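Local coordinates for protein oxidized polyvinyl alcohol hydrolase (Sphingopyxis, PDB 3WLA) that hydrolyses beta-diketones such as 4,6-nonanedione and cleaves oxidized polyvinyl alcohol in the second step of that polymer's degradation, at residues 20-25 and 92-97; 151-156 and 176-181; 184-189 and 283-288; 224-229 and 265-270. One frame throughout, in Å; residues are numbered along the deposited sequence.

Interaction 1 of 4, residues 20-25 and 92-97; sequences AGLNTD and QDPNLG
Gln-92 lays its carboxamide beside Asp-25 and makes both polar links of this contact. The backbone N of Asp-25 donates to Gln-92 OE1 over 2.6 Å, nearly straight at 174° and in the carbonyl plane on a lone pair. From the same amide, Gln-92 NE2 gives a longer bond of 3.2 Å to Asp-25 OD1. Here the carboxylate oxygen lies in the amide plane, but the donor meets it from above the carboxylate plane, the two flat groups being turned 53° apart. The chain of Gln-92 runs extended beyond CG, which carries the amide to the backbone of Asp-25.

Thr-24 CB lies against the amide oxygen, 3.5 Å from Gln-92 OE1. The apolar part is Leu-22 CD2, 3.9 Å from Pro-94 CG, the side chains crossing at about a right angle. With an alanine in place of Gln-92, the backbone N of Asp-25 would probably lose its acceptor, and OD1 its amide partner.

Within the loop, an Asx turn from Asp-93 OD1 to the N of Asn-95, 2.8 Å, overlaps a type I turn. Gly-21 and Asn-23 pair with Val-37 and Phe-35 of strand 31-38, and Gln-92 meets the N of Asp-25 on that same side, touching Ala-34. The contact is a surface one: a loop's amide takes a strand N-H beside the pairing of an alpha/beta-hydrolase sheet's outermost strand with 31-38.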
loop_
_atom_site.group_PDB
_atom_site.type_symbol
_atom_site.label_atom_id
_atom_site.label_comp_id
_atom_site.label_asym_id
_atom_site.label_seq_id
_atom_site.Cartn_x
_atom_site.Cartn_y
_atom_site.Cartn_z
ATOM N N ALA A 20 12.673 18.759 5.857
ATOM C CA ALA A 20 13.387 17.534 5.633
ATOM C C ALA A 20 13.455 16.773 6.935
ATOM O O ALA A 20 13.554 17.366 8.020
ATOM C CB ALA A 20 14.801 17.823 5.127
ATOM N N GLY A 21 13.399 15.453 6.845
ATOM C CA GLY A 21 13.476 14.649 8.054
ATOM C C GLY A 21 12.138 14.423 8.747
ATOM O O GLY A 21 11.070 14.375 8.105
ATOM N N LEU A 22 12.179 14.255 10.057
ATOM C CA LEU A 22 10.956 14.012 10.805
ATOM C C LEU A 22 10.091 15.240 10.944
ATOM O O LEU A 22 10.593 16.333 11.314
ATOM C CB LEU A 22 11.237 13.479 12.221
ATOM C CG LEU A 22 9.969 13.263 13.068
ATOM C CD1 LEU A 22 9.051 12.214 12.332
ATOM C CD2 LEU A 22 10.336 12.752 14.463
ATOM N N ASN A 23 8.808 15.049 10.639
ATOM C CA ASN A 23 7.781 16.069 10.793
ATOM C C ASN A 23 6.743 15.503 11.790
ATOM O O ASN A 23 6.277 14.348 11.620
ATOM C CB ASN A 23 7.073 16.334 9.470
ATOM C CG ASN A 23 7.960 17.014 8.456
ATOM O OD1 ASN A 23 7.701 18.160 8.061
ATOM N ND2 ASN A 23 9.005 16.315 8.016
ATOM N N THR A 24 6.382 16.308 12.806
ATOM C CA THR A 24 5.384 15.926 13.812
ATOM C C THR A 24 4.293 16.986 13.907
ATOM O O THR A 24 4.421 18.091 13.373
ATOM C CB THR A 24 6.027 15.704 15.210
ATOM O OG1 THR A 24 6.773 16.887 15.598
ATOM C CG2 THR A 24 6.975 14.476 15.159
ATOM N N ASP A 25 3.173 16.629 14.511
ATOM C CA ASP A 25 2.056 17.561 14.654
ATOM C C ASP A 25 1.371 18.085 13.406
ATOM O O ASP A 25 0.890 19.225 13.357
ATOM C CB ASP A 25 2.467 18.747 15.547
ATOM C CG ASP A 25 2.720 18.319 16.983
ATOM O OD1 ASP A 25 2.093 17.323 17.416
ATOM O OD2 ASP A 25 3.535 18.969 17.680
ATOM N N GLN A 92 3.395 9.258 16.699
ATOM C CA GLN A 92 4.447 10.130 16.160
ATOM C C GLN A 92 5.907 9.751 16.343
ATOM O O GLN A 92 6.783 10.554 15.986
ATOM C CB GLN A 92 4.238 11.545 16.681
ATOM C CG GLN A 92 2.843 12.021 16.451
ATOM C CD GLN A 92 2.734 13.557 16.386
ATOM O OE1 GLN A 92 2.897 14.170 15.324
ATOM N NE2 GLN A 92 2.431 14.173 17.533
ATOM N N ASP A 93 6.174 8.556 16.893
ATOM C CA ASP A 93 7.526 8.031 17.087
ATOM C C ASP A 93 7.961 7.183 15.840
ATOM O O ASP A 93 7.463 6.079 15.651
ATOM C CB ASP A 93 7.540 7.117 18.314
ATOM C CG ASP A 93 8.942 6.651 18.672
ATOM O OD1 ASP A 93 9.885 6.719 17.844
ATOM O OD2 ASP A 93 9.142 6.207 19.800
ATOM N N PRO A 94 8.916 7.662 15.025
ATOM C CA PRO A 94 9.336 6.892 13.834
ATOM C C PRO A 94 10.217 5.715 14.109
ATOM O O PRO A 94 10.500 4.912 13.223
ATOM C CB PRO A 94 10.021 7.935 12.953
ATOM C CG PRO A 94 10.705 8.865 14.005
ATOM C CD PRO A 94 9.682 8.924 15.162
ATOM N N ASN A 95 10.677 5.626 15.348
ATOM C CA ASN A 95 11.508 4.527 15.795
ATOM C C ASN A 95 10.718 3.424 16.513
ATOM O O ASN A 95 11.296 2.437 16.952
ATOM C CB ASN A 95 12.618 5.105 16.707
ATOM C CG ASN A 95 13.579 5.956 15.899
ATOM O OD1 ASN A 95 14.071 5.485 14.882
ATOM N ND2 ASN A 95 13.798 7.198 16.294
ATOM N N LEU A 96 9.414 3.606 16.658
ATOM C CA LEU A 96 8.607 2.599 17.316
ATOM C C LEU A 96 8.263 1.503 16.278
ATOM O O LEU A 96 7.655 1.788 15.244
ATOM C CB LEU A 96 7.295 3.186 17.840
ATOM C CG LEU A 96 6.489 2.036 18.461
ATOM C CD1 LEU A 96 7.070 1.718 19.886
ATOM C CD2 LEU A 96 5.037 2.423 18.540
ATOM N N GLY A 97 8.613 0.284 16.633
ATOM C CA GLY A 97 8.406 -0.890 15.788
ATOM C C GLY A 97 6.996 -1.473 15.911
ATOM O O GLY A 97 6.164 -1.346 15.010
#

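Interaction 2 of 4, residues 151-156 and 176-181; sequences LDRKRL and SEFWAG
A trans chi1 (177°) and a bend at chi2 (73°) swing the Arg-153 guanidinium across to the backbone of Glu-177 and Phe-178. Phe-178 sends its CG anti to the N, which sets its ring where both the guanidinium and Leu-156 CD1 can reach it, from the same side of its plane. The contact joins the two ends of a beta-alpha-beta crossover: strand 155-161, helix 163-174 and strand 181-185, the two strands being neighbours in the central sheet of the alpha/beta-hydrolase fold.

Two carbonyls receive the arginine. NH2 bonds Glu-177 O at 3.0 Å, with the oxygen near the guanidinium plane, while NH1 meets a lone pair of Phe-178 O in the carbonyl plane (2.9 Å), though this oxygen is tilted from the guanidinium plane. Phe-178 CD1 lies over one guanidinium face, the two planes standing 51° apart. On the ring, the methyl CD1 of Leu-156 sits over a face, 3.7 Å from the centroid, a CH-pi contact. The ring of Trp-179 turns an edge to the same leucine, its CE3 lying 3.5 Å from Leu-156 O. Phe-178 and Trp-179 reach on to Val-142 of helix 133-145.

At the corner itself, Asp-152 OD1 accepts from the N of Lys-154 in an Asx turn, while OD2 takes a salt bridge from Arg-155 NH1 at 2.7 Å. The parallel pairing opens with Ala-180 N donating to Leu-156 O over 2.8 Å. Beside it, one water donates to Arg-153 O and Phe-178 O and accepts from Leu-156 N, the last at 3.0 Å.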
loop_
_atom_site.group_PDB
_atom_site.type_symbol
_atom_site.label_atom_id
_atom_site.label_comp_id
_atom_site.label_asym_id
_atom_site.label_seq_id
_atom_site.Cartn_x
_atom_site.Cartn_y
_atom_site.Cartn_z
ATOM N N LEU A 151 6.987 18.514 -6.834
ATOM C CA LEU A 151 6.604 17.105 -7.037
ATOM C C LEU A 151 5.850 16.894 -8.368
ATOM O O LEU A 151 5.275 17.850 -8.910
ATOM C CB LEU A 151 5.731 16.635 -5.851
ATOM C CG LEU A 151 6.270 16.922 -4.441
ATOM C CD1 LEU A 151 5.292 16.439 -3.368
ATOM C CD2 LEU A 151 7.608 16.231 -4.291
ATOM N N ASP A 152 5.858 15.663 -8.896
ATOM C CA ASP A 152 5.162 15.383 -10.159
ATOM C C ASP A 152 3.758 14.863 -9.843
ATOM O O ASP A 152 3.594 13.711 -9.457
ATOM C CB ASP A 152 5.929 14.331 -10.934
ATOM C CG ASP A 152 5.295 14.020 -12.280
ATOM O OD1 ASP A 152 4.084 14.346 -12.478
ATOM O OD2 ASP A 152 6.017 13.420 -13.128
ATOM N N ARG A 153 2.752 15.706 -10.027
ATOM C CA ARG A 153 1.353 15.341 -9.750
ATOM C C ARG A 153 0.881 14.052 -10.428
ATOM O O ARG A 153 -0.035 13.393 -9.942
ATOM C CB ARG A 153 0.428 16.502 -10.153
ATOM C CG ARG A 153 -1.068 16.224 -9.991
ATOM C CD ARG A 153 -1.497 16.218 -8.513
ATOM N NE ARG A 153 -2.909 15.881 -8.290
ATOM C CZ ARG A 153 -3.431 14.650 -8.375
ATOM N NH1 ARG A 153 -2.660 13.606 -8.688
ATOM N NH2 ARG A 153 -4.725 14.459 -8.114
ATOM N N LYS A 154 1.516 13.680 -11.532
ATOM C CA LYS A 154 1.119 12.476 -12.264
ATOM C C LYS A 154 1.936 11.246 -11.927
ATOM O O LYS A 154 1.768 10.192 -12.534
ATOM C CB LYS A 154 1.195 12.760 -13.759
ATOM C CG LYS A 154 0.107 13.760 -14.157
ATOM C CD LYS A 154 0.140 14.059 -15.624
ATOM C CE LYS A 154 -0.960 15.048 -15.990
ATOM N NZ LYS A 154 -0.722 15.564 -17.375
ATOM N N ARG A 155 2.822 11.396 -10.943
ATOM C CA ARG A 155 3.700 10.300 -10.505
ATOM C C ARG A 155 3.786 10.199 -8.962
ATOM O O ARG A 155 4.886 10.187 -8.370
ATOM C CB ARG A 155 5.095 10.484 -11.128
ATOM C CG ARG A 155 5.161 10.103 -12.624
ATOM C CD ARG A 155 6.603 10.238 -13.138
ATOM N NE ARG A 155 6.705 9.810 -14.549
ATOM C CZ ARG A 155 6.509 10.618 -15.599
ATOM N NH1 ARG A 155 6.190 11.895 -15.405
ATOM N NH2 ARG A 155 6.680 10.163 -16.847
ATOM N N LEU A 156 2.618 10.136 -8.322
ATOM C CA LEU A 156 2.557 9.996 -6.877
ATOM C C LEU A 156 2.249 8.519 -6.652
ATOM O O LEU A 156 1.190 8.057 -7.044
ATOM C CB LEU A 156 1.432 10.853 -6.309
ATOM C CG LEU A 156 1.557 12.323 -6.748
ATOM C CD1 LEU A 156 0.453 13.102 -5.987
ATOM C CD2 LEU A 156 2.970 12.864 -6.420
ATOM N N SER A 176 -8.187 6.867 -6.028
ATOM C CA SER A 176 -7.441 6.706 -7.259
ATOM C C SER A 176 -7.311 8.030 -8.048
ATOM O O SER A 176 -6.539 8.125 -8.985
ATOM C CB SER A 176 -8.097 5.638 -8.126
ATOM O OG SER A 176 -9.397 6.021 -8.538
ATOM N N GLU A 177 -8.044 9.060 -7.651
ATOM C CA GLU A 177 -7.949 10.353 -8.338
ATOM C C GLU A 177 -6.602 10.990 -8.002
ATOM O O GLU A 177 -6.055 11.795 -8.760
ATOM C CB GLU A 177 -9.048 11.308 -7.868
ATOM C CG GLU A 177 -10.417 11.014 -8.398
ATOM C CD GLU A 177 -11.025 9.730 -7.799
ATOM O OE1 GLU A 177 -10.703 9.361 -6.608
ATOM O OE2 GLU A 177 -11.846 9.106 -8.546
ATOM N N PHE A 178 -6.071 10.641 -6.843
ATOM C CA PHE A 178 -4.811 11.213 -6.419
ATOM C C PHE A 178 -3.569 10.425 -6.883
ATOM O O PHE A 178 -2.759 10.924 -7.669
ATOM C CB PHE A 178 -4.837 11.396 -4.885
ATOM C CG PHE A 178 -3.671 12.180 -4.336
ATOM C CD1 PHE A 178 -3.515 13.531 -4.650
ATOM C CD2 PHE A 178 -2.726 11.565 -3.501
ATOM C CE1 PHE A 178 -2.450 14.261 -4.152
ATOM C CE2 PHE A 178 -1.637 12.288 -2.982
ATOM C CZ PHE A 178 -1.494 13.653 -3.311
ATOM N N TRP A 179 -3.448 9.195 -6.412
ATOM C CA TRP A 179 -2.300 8.330 -6.707
ATOM C C TRP A 179 -2.243 7.839 -8.156
ATOM O O TRP A 179 -3.275 7.472 -8.750
ATOM C CB TRP A 179 -2.343 7.082 -5.797
ATOM C CG TRP A 179 -2.447 7.403 -4.306
ATOM C CD1 TRP A 179 -3.551 7.308 -3.491
ATOM C CD2 TRP A 179 -1.412 7.948 -3.517
ATOM N NE1 TRP A 179 -3.253 7.790 -2.229
ATOM C CE2 TRP A 179 -1.939 8.182 -2.223
ATOM C CE3 TRP A 179 -0.074 8.273 -3.780
ATOM C CZ2 TRP A 179 -1.183 8.715 -1.214
ATOM C CZ3 TRP A 179 0.679 8.808 -2.776
ATOM C CH2 TRP A 179 0.131 9.033 -1.500
ATOM N N ALA A 180 -1.024 7.840 -8.708
ATOM C CA ALA A 180 -0.814 7.331 -10.058
ATOM C C ALA A 180 -0.734 5.796 -10.002
ATOM O O ALA A 180 -0.656 5.097 -11.040
ATOM C CB ALA A 180 0.484 7.912 -10.640
ATOM N N GLY A 181 -0.767 5.258 -8.789
ATOM C CA GLY A 181 -0.642 3.807 -8.616
ATOM C C GLY A 181 0.154 3.472 -7.345
ATOM O O GLY A 181 0.354 4.309 -6.430
HETATM O O HOH W 1 -0.205 10.778 -9.279
#

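Interaction 3 of 4, residues 184-189 and 283-288; sequences PISGEW and HGHMWP
Ile-185 lays its CD1 methyl over the indole of Trp-287, 4.0 Å from the centroid of the six-membered ring and 12° off the normal, a CH-pi contact. Its CG1 stands anti to the carbonyl carbon (chi1 -57°) and the chain is extended beyond it, which carries the methyl out to both Trp-287 and Pro-288. Pro-288 CD, 3.8 Å from that CD1, covers the same indole face, and the isoleucine and proline side chains meet tip to tip.

Ser-186 takes left-handed backbone angles and turns its CB to the ring edge of His-285, 3.4 Å from ND1. The histidine, with CG anti to the backbone N, is held at both nitrogens: ND1 bonds Asp-243 OD1 and NE2 bonds Ser-162 OG, consistent with a Ser-His-Asp triad. Ser-186 OG bonds the other carboxylate oxygen of Asp-243, and would on that reading be a second-shell residue steadying the carboxylate. A water donates to this OG (2.7 Å) and to Gly-284 O (2.7 Å), and lies 3.0 Å from His-283 NE2. A sulfate ion, probably from the crystallisation liquor, sits about 4 Å from the His-285 side chain.

Among its neighbours, segment 184-189 leaves the end of strand 181-185, bonded to 155-161 and 232-238 on its two sides. Ser-186 touches Tyr-257 of helix 257-269, and the 283-288 loop leads into helix 292-304, where Trp-287 NE1 bonds Asn-296.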
loop_
_atom_site.group_PDB
_atom_site.type_symbol
_atom_site.label_atom_id
_atom_site.label_comp_id
_atom_site.label_asym_id
_atom_site.label_seq_id
_atom_site.Cartn_x
_atom_site.Cartn_y
_atom_site.Cartn_z
ATOM N N PRO A 184 1.445 -2.567 -3.485
ATOM C CA PRO A 184 1.001 -3.241 -2.278
ATOM C C PRO A 184 1.754 -4.541 -2.151
ATOM O O PRO A 184 1.606 -5.454 -2.987
ATOM C CB PRO A 184 -0.496 -3.457 -2.513
ATOM C CG PRO A 184 -0.619 -3.400 -3.980
ATOM C CD PRO A 184 0.343 -2.381 -4.428
ATOM N N ILE A 185 2.612 -4.648 -1.145
ATOM C CA ILE A 185 3.340 -5.894 -0.976
ATOM C C ILE A 185 2.698 -6.759 0.097
ATOM O O ILE A 185 2.631 -6.367 1.256
ATOM C CB ILE A 185 4.807 -5.632 -0.605
ATOM C CG1 ILE A 185 5.447 -4.770 -1.684
ATOM C CG2 ILE A 185 5.486 -6.981 -0.399
ATOM C CD1 ILE A 185 6.843 -4.216 -1.408
ATOM N N SER A 186 2.240 -7.955 -0.279
ATOM C CA SER A 186 1.573 -8.852 0.656
ATOM C C SER A 186 0.568 -8.141 1.555
ATOM O O SER A 186 0.682 -8.144 2.781
ATOM C CB SER A 186 2.578 -9.584 1.531
ATOM O OG SER A 186 3.608 -10.151 0.753
ATOM N N GLY A 187 -0.425 -7.524 0.915
ATOM C CA GLY A 187 -1.450 -6.841 1.620
ATOM C C GLY A 187 -2.681 -7.680 1.734
ATOM O O GLY A 187 -2.885 -8.604 0.955
ATOM N N GLU A 188 -3.498 -7.392 2.729
ATOM C CA GLU A 188 -4.737 -8.134 2.886
ATOM C C GLU A 188 -5.790 -7.578 1.926
ATOM O O GLU A 188 -5.660 -6.471 1.423
ATOM C CB GLU A 188 -5.273 -7.985 4.284
ATOM C CG GLU A 188 -5.121 -9.223 5.194
ATOM C CD GLU A 188 -6.080 -10.395 4.849
ATOM O OE1 GLU A 188 -7.033 -10.218 4.016
ATOM O OE2 GLU A 188 -5.851 -11.489 5.416
ATOM N N TRP A 189 -6.841 -8.345 1.713
ATOM C CA TRP A 189 -7.965 -7.901 0.869
ATOM C C TRP A 189 -9.254 -7.987 1.707
ATOM O O TRP A 189 -10.317 -7.357 1.373
ATOM C CB TRP A 189 -8.076 -8.792 -0.394
ATOM C CG TRP A 189 -9.063 -8.255 -1.409
ATOM C CD1 TRP A 189 -10.312 -8.766 -1.711
ATOM C CD2 TRP A 189 -8.850 -7.163 -2.280
ATOM N NE1 TRP A 189 -10.870 -8.039 -2.743
ATOM C CE2 TRP A 189 -9.990 -7.052 -3.109
ATOM C CE3 TRP A 189 -7.790 -6.263 -2.461
ATOM C CZ2 TRP A 189 -10.099 -6.074 -4.097
ATOM C CZ3 TRP A 189 -7.890 -5.289 -3.455
ATOM C CH2 TRP A 189 -9.035 -5.200 -4.256
ATOM N N HIS A 283 10.639 -14.543 -0.809
ATOM C CA HIS A 283 11.079 -14.176 0.521
ATOM C C HIS A 283 10.137 -14.342 1.702
ATOM O O HIS A 283 10.506 -14.018 2.860
ATOM C CB HIS A 283 11.566 -12.754 0.457
ATOM C CG HIS A 283 10.493 -11.813 0.068
ATOM N ND1 HIS A 283 10.043 -11.708 -1.240
ATOM C CD2 HIS A 283 9.666 -11.050 0.827
ATOM C CE1 HIS A 283 8.977 -10.927 -1.259
ATOM N NE2 HIS A 283 8.727 -10.518 -0.020
ATOM N N GLY A 284 8.920 -14.804 1.463
ATOM C CA GLY A 284 8.025 -14.976 2.587
ATOM C C GLY A 284 7.266 -13.667 2.842
ATOM O O GLY A 284 6.907 -12.931 1.855
ATOM N N HIS A 285 7.050 -13.327 4.128
ATOM C CA HIS A 285 6.265 -12.141 4.484
ATOM C C HIS A 285 7.136 -11.079 5.183
ATOM O O HIS A 285 7.258 -11.105 6.416
ATOM C CB HIS A 285 5.110 -12.562 5.416
ATOM C CG HIS A 285 4.061 -11.517 5.589
ATOM N ND1 HIS A 285 3.270 -11.078 4.545
ATOM C CD2 HIS A 285 3.723 -10.750 6.663
ATOM C CE1 HIS A 285 2.500 -10.083 4.961
ATOM N NE2 HIS A 285 2.756 -9.861 6.240
ATOM N N MET A 286 7.717 -10.173 4.401
ATOM C CA MET A 286 8.570 -9.092 4.917
ATOM C C MET A 286 8.949 -8.349 3.694
ATOM O O MET A 286 8.591 -8.768 2.620
ATOM C CB MET A 286 9.820 -9.659 5.605
ATOM C CG MET A 286 10.670 -10.544 4.713
ATOM S SD MET A 286 12.070 -11.371 5.607
ATOM C CE MET A 286 11.129 -12.396 6.627
ATOM N N TRP A 287 9.675 -7.252 3.809
ATOM C CA TRP A 287 10.061 -6.525 2.609
ATOM C C TRP A 287 10.873 -7.429 1.695
ATOM O O TRP A 287 11.630 -8.251 2.180
ATOM C CB TRP A 287 10.918 -5.301 2.985
ATOM C CG TRP A 287 10.918 -4.298 1.900
ATOM C CD1 TRP A 287 11.790 -4.241 0.848
ATOM C CD2 TRP A 287 9.913 -3.275 1.652
ATOM N NE1 TRP A 287 11.372 -3.259 -0.039
ATOM C CE2 TRP A 287 10.238 -2.659 0.435
ATOM C CE3 TRP A 287 8.774 -2.830 2.345
ATOM C CZ2 TRP A 287 9.478 -1.611 -0.101
ATOM C CZ3 TRP A 287 8.017 -1.781 1.810
ATOM C CH2 TRP A 287 8.380 -1.179 0.604
ATOM N N PRO A 288 10.719 -7.301 0.362
ATOM C CA PRO A 288 11.481 -8.132 -0.633
ATOM C C PRO A 288 12.946 -8.182 -0.207
ATOM O O PRO A 288 13.603 -7.126 -0.107
ATOM C CB PRO A 288 11.288 -7.352 -1.922
ATOM C CG PRO A 288 9.845 -7.030 -1.820
ATOM C CD PRO A 288 9.579 -6.654 -0.299
HETATM O O HOH W 2 6.210 -10.295 1.513
#

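Interaction 4 of 4, residues 224-229 and 265-270; sequences PLPSKL and SNYFSS
Tyr-267 points its ring out from helix 257-269 into the 224-229 loop, which wraps the phenol end. With CG anti to the backbone N (chi1 174°), the hydroxyl reaches Pro-226 and OH donates to Pro-226 O over 2.7 Å, tilted 30° from the carbonyl plane. That oxygen lies at the ring edge, near its plane. The proline side chain crosses the tyrosine at about a right angle, its CB 3.5 Å from the OH.

Leucines hold the ring along its length. Leu-225 crosses it obliquely, CD1 3.6 Å from Tyr-267 CD1, while Leu-229 and the tyrosine reach toward each other from opposite directions, Leu-229 CD1 lying at the ring edge, 3.9 Å from CE2. The same methyl meets the edge of Phe-268, 4.2 Å from CE1. A phenylalanine in place of Tyr-267 would probably rob Pro-226 O of its donor and leave a gap between the proline and Leu-229.

Tyr-267 O accepts from both the N and OG of Ser-270. Leu-173 of helix 163-174 touches Leu-225, Tyr-267 and Phe-268. The contact is buried aromatic-aliphatic packing, tied by one tyrosine hydroxyl bond, between a helix and a proline-bearing loop on the flank of an alpha/beta-hydrolase sheet.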
loop_
_atom_site.group_PDB
_atom_site.type_symbol
_atom_site.label_atom_id
_atom_site.label_comp_id
_atom_site.label_asym_id
_atom_site.label_seq_id
_atom_site.Cartn_x
_atom_site.Cartn_y
_atom_site.Cartn_z
ATOM N N PRO A 224 -20.123 -1.562 -2.471
ATOM C CA PRO A 224 -19.358 -2.573 -3.216
ATOM C C PRO A 224 -18.092 -1.941 -3.787
ATOM O O PRO A 224 -17.935 -0.730 -3.737
ATOM C CB PRO A 224 -20.307 -2.988 -4.346
ATOM C CG PRO A 224 -21.110 -1.728 -4.609
ATOM C CD PRO A 224 -21.354 -1.166 -3.187
ATOM N N LEU A 225 -17.191 -2.773 -4.302
ATOM C CA LEU A 225 -15.979 -2.268 -4.931
ATOM C C LEU A 225 -16.361 -1.448 -6.193
ATOM O O LEU A 225 -17.328 -1.773 -6.900
ATOM C CB LEU A 225 -15.117 -3.426 -5.394
ATOM C CG LEU A 225 -14.444 -4.272 -4.317
ATOM C CD1 LEU A 225 -13.678 -5.392 -4.985
ATOM C CD2 LEU A 225 -13.532 -3.396 -3.495
ATOM N N PRO A 226 -15.580 -0.413 -6.504
ATOM C CA PRO A 226 -15.819 0.438 -7.673
ATOM C C PRO A 226 -15.812 -0.336 -9.006
ATOM O O PRO A 226 -14.983 -1.243 -9.232
ATOM C CB PRO A 226 -14.666 1.442 -7.621
ATOM C CG PRO A 226 -14.366 1.571 -6.152
ATOM C CD PRO A 226 -14.486 0.116 -5.658
ATOM N N SER A 227 -16.730 0.047 -9.899
ATOM C CA SER A 227 -16.771 -0.578 -11.220
ATOM C C SER A 227 -15.786 0.208 -12.099
ATOM O O SER A 227 -15.451 -0.198 -13.204
ATOM C CB SER A 227 -18.192 -0.503 -11.792
ATOM O OG SER A 227 -18.697 0.808 -11.599
ATOM N N LYS A 228 -15.318 1.341 -11.591
ATOM C CA LYS A 228 -14.346 2.123 -12.310
ATOM C C LYS A 228 -13.414 2.920 -11.385
ATOM O O LYS A 228 -13.776 3.289 -10.249
ATOM C CB LYS A 228 -15.068 3.084 -13.239
ATOM C CG LYS A 228 -15.953 3.992 -12.495
ATOM C CD LYS A 228 -16.995 4.567 -13.426
ATOM C CE LYS A 228 -18.198 5.058 -12.608
ATOM N NZ LYS A 228 -18.970 3.953 -11.886
ATOM N N LEU A 229 -12.208 3.185 -11.880
ATOM C CA LEU A 229 -11.234 3.976 -11.118
ATOM C C LEU A 229 -10.498 4.900 -12.087
ATOM O O LEU A 229 -10.511 4.676 -13.304
ATOM C CB LEU A 229 -10.182 3.069 -10.443
ATOM C CG LEU A 229 -10.645 1.952 -9.501
ATOM C CD1 LEU A 229 -9.435 1.030 -9.287
ATOM C CD2 LEU A 229 -11.191 2.533 -8.170
ATOM N N SER A 265 -5.181 -8.973 -7.395
ATOM C CA SER A 265 -4.738 -8.942 -8.782
ATOM C C SER A 265 -5.938 -9.076 -9.745
ATOM O O SER A 265 -5.956 -8.454 -10.810
ATOM C CB SER A 265 -3.677 -10.022 -9.093
ATOM O OG SER A 265 -4.219 -11.335 -9.244
ATOM N N ASN A 266 -6.920 -9.885 -9.367
ATOM C CA ASN A 266 -8.101 -10.119 -10.190
ATOM C C ASN A 266 -8.896 -8.826 -10.401
ATOM O O ASN A 266 -9.291 -8.487 -11.541
ATOM C CB ASN A 266 -9.008 -11.149 -9.529
ATOM C CG ASN A 266 -8.459 -12.578 -9.619
ATOM O OD1 ASN A 266 -7.475 -12.869 -10.320
ATOM N ND2 ASN A 266 -9.134 -13.483 -8.927
ATOM N N TYR A 267 -9.141 -8.127 -9.310
ATOM C CA TYR A 267 -9.877 -6.877 -9.357
ATOM C C TYR A 267 -9.207 -5.779 -10.207
ATOM O O TYR A 267 -9.834 -5.218 -11.122
ATOM C CB TYR A 267 -10.085 -6.331 -7.941
ATOM C CG TYR A 267 -10.705 -4.974 -7.973
ATOM C CD1 TYR A 267 -12.084 -4.824 -8.124
ATOM C CD2 TYR A 267 -9.909 -3.822 -7.951
ATOM C CE1 TYR A 267 -12.675 -3.541 -8.262
ATOM C CE2 TYR A 267 -10.475 -2.523 -8.092
ATOM C CZ TYR A 267 -11.861 -2.392 -8.245
ATOM O OH TYR A 267 -12.415 -1.129 -8.363
ATOM N N PHE A 268 -7.946 -5.449 -9.893
ATOM C CA PHE A 268 -7.230 -4.420 -10.639
ATOM C C PHE A 268 -7.020 -4.804 -12.123
ATOM O O PHE A 268 -6.985 -3.946 -13.026
ATOM C CB PHE A 268 -5.879 -4.164 -9.987
ATOM C CG PHE A 268 -5.972 -3.441 -8.687
ATOM C CD1 PHE A 268 -6.545 -2.176 -8.622
ATOM C CD2 PHE A 268 -5.433 -4.006 -7.529
ATOM C CE1 PHE A 268 -6.580 -1.458 -7.442
ATOM C CE2 PHE A 268 -5.463 -3.290 -6.316
ATOM C CZ PHE A 268 -6.035 -2.008 -6.275
ATOM N N SER A 269 -6.866 -6.100 -12.376
ATOM C CA SER A 269 -6.690 -6.537 -13.748
ATOM C C SER A 269 -8.015 -6.392 -14.513
ATOM O O SER A 269 -8.019 -6.419 -15.738
ATOM C CB SER A 269 -6.252 -8.007 -13.792
ATOM O OG SER A 269 -4.887 -8.150 -13.416
ATOM N N SER A 270 -9.126 -6.294 -13.787
ATOM C CA SER A 270 -10.419 -6.202 -14.423
ATOM C C SER A 270 -10.828 -4.780 -14.724
ATOM O O SER A 270 -11.862 -4.580 -15.382
ATOM C CB SER A 270 -11.495 -6.825 -13.566
ATOM O OG SER A 270 -11.838 -5.954 -12.507
#

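Interactions 1, 2 and 3 all reach the nine-stranded sheet, interaction 1 at its outermost strand, about 23 Å between centres from interaction 3. Interactions 2 and 3 lie at the two ends of strand 181-185, with centres about 22 Å apart. The probable active site belongs to interaction 3, where the side chain of His-285 comes about 3 Å from that of Ser-162. Interaction 4, nested in the loop that interaction 3 closes, packs against it through Trp-189 CZ2 and Leu-225 CD1 (3.7 Å), and touches interaction 2 through Ser-176 OG and Leu-229 CB (3.6 Å). Ser-265, a charge-relay residue by similarity, keeps its OG 17.0 Å from His-285 NE2.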